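Side-chain contacts in polymerase X (Deinococcus radiodurans, PDB 2W9M), which probably extends DNA strands from deoxyribonucleoside triphosphates as a family X polymerase and binds three zinc ions in its phosphoesterase-like PHP domain: residues A362-S365 with Y370-G373; Q91-L96 with S112-G117. All blocks are in the same frame, centred on the assembly; numbering follows the deposited sequence.

How the contacts relate
Two buried contacts illustrate how a metal site and a helical core can share one interface. Contact 1 belongs to the PHP part of the chain and joins the end of strand 358-364 to the loop that follows it; contact 2 belongs to the polymerase part and packs helix 94-99 against helix 107-115. They share no helix or strand, and their chemistry differs accordingly: contact 1 is built round a zinc-bound histidine, contact 2 round a tryptophan packed by apolar side chains. Their centres nevertheless lie only 13 Å apart. The segments meet directly where Gln-91 OE1 probably accepts a hydrogen bond from Tyr-370 N at 2.8 Å, and Asp-339, a zinc ligand, has neighbours in both.

Contact 1. Residues A362-S365 with Y370-G373; sequences ADHS and YANG. With ZN (zinc ion), chain C.
His-364 NE2 binds a zinc ion at 2.1 Å, and Asp-339 and His-518 are further ligands of the same metal. The metal bond fixes one end of the imidazole, while the neighbouring loop lies against one face of the ring. Ala-371 turns its CB toward this ring and places the methyl over that face, displaced toward the rim: the CB lies 4.3 Å from the ring centroid and 4.0 Å from His-364 CD2. At 22° off the ring normal this is a CH-pi contact. With CG anti to the carbonyl carbon (chi1 -52°), the ring stands off the strand with one face toward Ala-371 CB. Farther along, the backbones close up at Gly-373, whose CA makes a CH···O contact of 3.5 Å with Ser-365 O. A side chain on Gly-373 would collide with that carbonyl. Ser-365 directs its own hydroxyl to other partners, Asp-411 and the backbone N of Asp-403. A histidine carried at the C-terminal end of a parallel strand, with the following loop folded against it, is characteristic of the multi-zinc site of the PHP domain.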
loop_
_atom_site.group_PDB
_atom_site.type_symbol
_atom_site.label_atom_id
_atom_site.label_comp_id
_atom_site.label_asym_id
_atom_site.label_seq_id
_atom_site.Cartn_x
_atom_site.Cartn_y
_atom_site.Cartn_z
ATOM N N ALA A 362 -3.512 -9.882 12.851
ATOM C CA ALA A 362 -2.205 -10.302 12.338
ATOM C C ALA A 362 -1.062 -9.362 12.725
ATOM O O ALA A 362 -0.440 -8.742 11.863
ATOM C CB ALA A 362 -2.258 -10.473 10.824
ATOM N N ASP A 363 -0.782 -9.268 14.020
ATOM C CA ASP A 363 0.305 -8.424 14.511
ATOM C C ASP A 363 1.654 -9.122 14.340
ATOM O O ASP A 363 1.708 -10.337 14.152
ATOM C CB ASP A 363 0.053 -8.038 15.976
ATOM C CG ASP A 363 -1.025 -6.970 16.119
ATOM O OD1 ASP A 363 -0.820 -5.848 15.611
ATOM O OD2 ASP A 363 -2.078 -7.249 16.730
ATOM N N HIS A 364 2.741 -8.355 14.386
ATOM C CA HIS A 364 4.070 -8.921 14.176
ATOM C C HIS A 364 4.476 -9.823 15.327
ATOM O O HIS A 364 3.832 -9.843 16.378
ATOM C CB HIS A 364 5.125 -7.827 14.027
ATOM C CG HIS A 364 4.787 -6.796 13.005
ATOM N ND1 HIS A 364 5.125 -6.928 11.677
ATOM C CD2 HIS A 364 4.142 -5.612 13.118
ATOM C CE1 HIS A 364 4.697 -5.869 11.013
ATOM N NE2 HIS A 364 4.096 -5.057 11.863
ATOM N N SER A 365 5.576 -10.540 15.128
ATOM C CA SER A 365 6.079 -11.477 16.119
ATOM C C SER A 365 7.431 -11.048 16.682
ATOM O O SER A 365 8.073 -10.151 16.144
ATOM C CB SER A 365 6.198 -12.860 15.490
ATOM O OG SER A 365 6.842 -12.784 14.234
ATOM N N TYR A 370 11.584 -3.519 16.357
ATOM C CA TYR A 370 11.307 -2.093 16.243
ATOM C C TYR A 370 9.857 -1.822 15.874
ATOM O O TYR A 370 9.446 -0.670 15.753
ATOM C CB TYR A 370 12.262 -1.435 15.244
ATOM C CG TYR A 370 13.710 -1.549 15.661
ATOM C CD1 TYR A 370 14.504 -2.593 15.204
ATOM C CD2 TYR A 370 14.276 -0.631 16.536
ATOM C CE1 TYR A 370 15.826 -2.712 15.594
ATOM C CE2 TYR A 370 15.598 -0.740 16.933
ATOM C CZ TYR A 370 16.368 -1.782 16.457
ATOM O OH TYR A 370 17.682 -1.899 16.846
ATOM N N ALA A 371 9.084 -2.890 15.708
ATOM C CA ALA A 371 7.663 -2.769 15.402
ATOM C C ALA A 371 6.809 -3.332 16.538
ATOM O O ALA A 371 5.628 -3.626 16.353
ATOM C CB ALA A 371 7.350 -3.468 14.102
ATOM N N ASN A 372 7.421 -3.486 17.710
ATOM C CA ASN A 372 6.720 -3.948 18.902
ATOM C C ASN A 372 6.102 -5.332 18.727
ATOM O O ASN A 372 4.956 -5.565 19.109
ATOM C CB ASN A 372 5.652 -2.928 19.313
ATOM C CG ASN A 372 5.129 -3.155 20.719
ATOM O OD1 ASN A 372 5.875 -3.534 21.626
ATOM N ND2 ASN A 372 3.837 -2.914 20.911
ATOM N N GLY A 373 6.872 -6.246 18.146
ATOM C CA GLY A 373 6.406 -7.597 17.899
ATOM C C GLY A 373 6.028 -8.327 19.174
ATOM O O GLY A 373 6.520 -8.009 20.250
HETATM ZN ZN ZN C . 3.640 -3.226 11.027
#

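Contact 2. Residues Q91-L96 with S112-G117; sequences QLPPGL and SLWLAG
Trp-114 crosses from helix 107-115 toward Pro-93 and Leu-96, its CB directed at segment 91-96 and its CG anti to the backbone N (chi1 -153°). The benzo ring offers one face to Leu-96 CD1, which stands 4.0 Å from its centroid in a CH-pi contact; within this, the methyl comes to 3.7 Å from Trp-114 CE3. One atom on, Trp-114 CZ3 meets Leu-96 CB at 3.7 Å, the leucine side chain running at about a right angle to the indole, and the main chain of Gly-95 borders the ring edge. The two helices and the turn between them match a helix-hairpin-helix motif, a unit associated with DNA binding, with the contact joining the start of the first helix to the end of the second. Beyond CZ3, CH2 approaches Pro-93 CB at 3.9 Å, and CZ2 lies 3.9 Å from Pro-93 CG. Replacing the tryptophan with an alanine would probably leave a gap against Pro-93 and Leu-96, where the benzo ring now lies, and deprive the carbonyl of Asp-339 of the N-H of NE1, to which it is hydrogen-bonded. Pro-93, at the N-cap of helix 94-99, also touches the zinc ligands Asp-339 and His-518.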
loop_
_atom_site.group_PDB
_atom_site.type_symbol
_atom_site.label_atom_id
_atom_site.label_comp_id
_atom_site.label_asym_id
_atom_site.label_seq_id
_atom_site.Cartn_x
_atom_site.Cartn_y
_atom_site.Cartn_z
ATOM N N GLN A 91 11.151 -3.054 9.186
ATOM C CA GLN A 91 10.066 -3.513 10.048
ATOM C C GLN A 91 8.908 -2.530 10.120
ATOM O O GLN A 91 7.743 -2.931 10.202
ATOM C CB GLN A 91 10.592 -3.796 11.452
ATOM C CG GLN A 91 11.632 -4.894 11.492
ATOM C CD GLN A 91 12.200 -5.084 12.873
ATOM O OE1 GLN A 91 11.571 -4.721 13.865
ATOM N NE2 GLN A 91 13.398 -5.652 12.950
ATOM N N LEU A 92 9.231 -1.241 10.091
ATOM C CA LEU A 92 8.226 -0.197 10.244
ATOM C C LEU A 92 7.326 -0.052 9.015
ATOM O O LEU A 92 7.739 -0.353 7.894
ATOM C CB LEU A 92 8.898 1.134 10.583
ATOM C CG LEU A 92 9.551 1.179 11.969
ATOM C CD1 LEU A 92 10.296 2.486 12.171
ATOM C CD2 LEU A 92 8.518 0.965 13.076
ATOM N N PRO A 93 6.079 0.395 9.232
ATOM C CA PRO A 93 5.115 0.617 8.151
ATOM C C PRO A 93 5.590 1.735 7.233
ATOM O O PRO A 93 6.222 2.674 7.708
ATOM C CB PRO A 93 3.852 1.065 8.893
ATOM C CG PRO A 93 4.039 0.621 10.301
ATOM C CD PRO A 93 5.505 0.699 10.553
ATOM N N PRO A 94 5.283 1.637 5.933
ATOM C CA PRO A 94 5.686 2.624 4.926
ATOM C C PRO A 94 5.274 4.047 5.296
ATOM O O PRO A 94 6.066 4.973 5.142
ATOM C CB PRO A 94 4.923 2.174 3.679
ATOM C CG PRO A 94 4.729 0.716 3.872
ATOM C CD PRO A 94 4.512 0.531 5.342
ATOM N N GLY A 95 4.047 4.211 5.775
ATOM C CA GLY A 95 3.534 5.524 6.120
ATOM C C GLY A 95 4.222 6.151 7.319
ATOM O O GLY A 95 4.300 7.372 7.425
ATOM N N LEU A 96 4.715 5.320 8.230
ATOM C CA LEU A 96 5.440 5.828 9.382
ATOM C C LEU A 96 6.822 6.307 8.961
ATOM O O LEU A 96 7.300 7.340 9.433
ATOM C CB LEU A 96 5.564 4.762 10.467
ATOM C CG LEU A 96 6.207 5.246 11.770
ATOM C CD1 LEU A 96 5.175 5.956 12.624
ATOM C CD2 LEU A 96 6.811 4.082 12.526
ATOM N N SER A 112 1.237 10.621 18.394
ATOM C CA SER A 112 -0.142 11.054 18.590
ATOM C C SER A 112 -0.904 11.097 17.266
ATOM O O SER A 112 -2.124 10.911 17.235
ATOM C CB SER A 112 -0.207 12.404 19.314
ATOM O OG SER A 112 -0.073 13.481 18.405
ATOM N N LEU A 113 -0.186 11.339 16.172
ATOM C CA LEU A 113 -0.794 11.258 14.848
ATOM C C LEU A 113 -1.216 9.815 14.583
ATOM O O LEU A 113 -2.333 9.552 14.130
ATOM C CB LEU A 113 0.175 11.736 13.758
ATOM C CG LEU A 113 0.549 13.221 13.719
ATOM C CD1 LEU A 113 1.506 13.495 12.570
ATOM C CD2 LEU A 113 -0.683 14.090 13.596
ATOM N N TRP A 114 -0.318 8.882 14.887
ATOM C CA TRP A 114 -0.591 7.462 14.701
ATOM C C TRP A 114 -1.818 7.036 15.506
ATOM O O TRP A 114 -2.717 6.384 14.973
ATOM C CB TRP A 114 0.630 6.622 15.097
ATOM C CG TRP A 114 0.724 5.313 14.385
ATOM C CD1 TRP A 114 0.428 4.081 14.889
ATOM C CD2 TRP A 114 1.144 5.104 13.025
ATOM N NE1 TRP A 114 0.638 3.116 13.928
ATOM C CE2 TRP A 114 1.075 3.716 12.782
ATOM C CE3 TRP A 114 1.567 5.955 12.001
ATOM C CZ2 TRP A 114 1.419 3.162 11.544
ATOM C CZ3 TRP A 114 1.905 5.402 10.775
ATOM C CH2 TRP A 114 1.829 4.019 10.558
ATOM N N LEU A 115 -1.864 7.414 16.783
ATOM C CA LEU A 115 -2.989 7.037 17.635
ATOM C C LEU A 115 -4.275 7.730 17.197
ATOM O O LEU A 115 -5.373 7.286 17.532
ATOM C CB LEU A 115 -2.695 7.347 19.103
ATOM C CG LEU A 115 -1.512 6.618 19.750
ATOM C CD1 LEU A 115 -1.326 7.107 21.173
ATOM C CD2 LEU A 115 -1.695 5.107 19.715
ATOM N N ALA A 116 -4.135 8.813 16.441
ATOM C CA ALA A 116 -5.289 9.549 15.933
ATOM C C ALA A 116 -5.760 9.025 14.574
ATOM O O ALA A 116 -6.728 9.534 14.008
ATOM C CB ALA A 116 -4.972 11.031 15.845
ATOM N N GLY A 117 -5.064 8.020 14.048
ATOM C CA GLY A 117 -5.448 7.397 12.794
ATOM C C GLY A 117 -4.838 8.029 11.554
ATOM O O GLY A 117 -5.297 7.782 10.434
#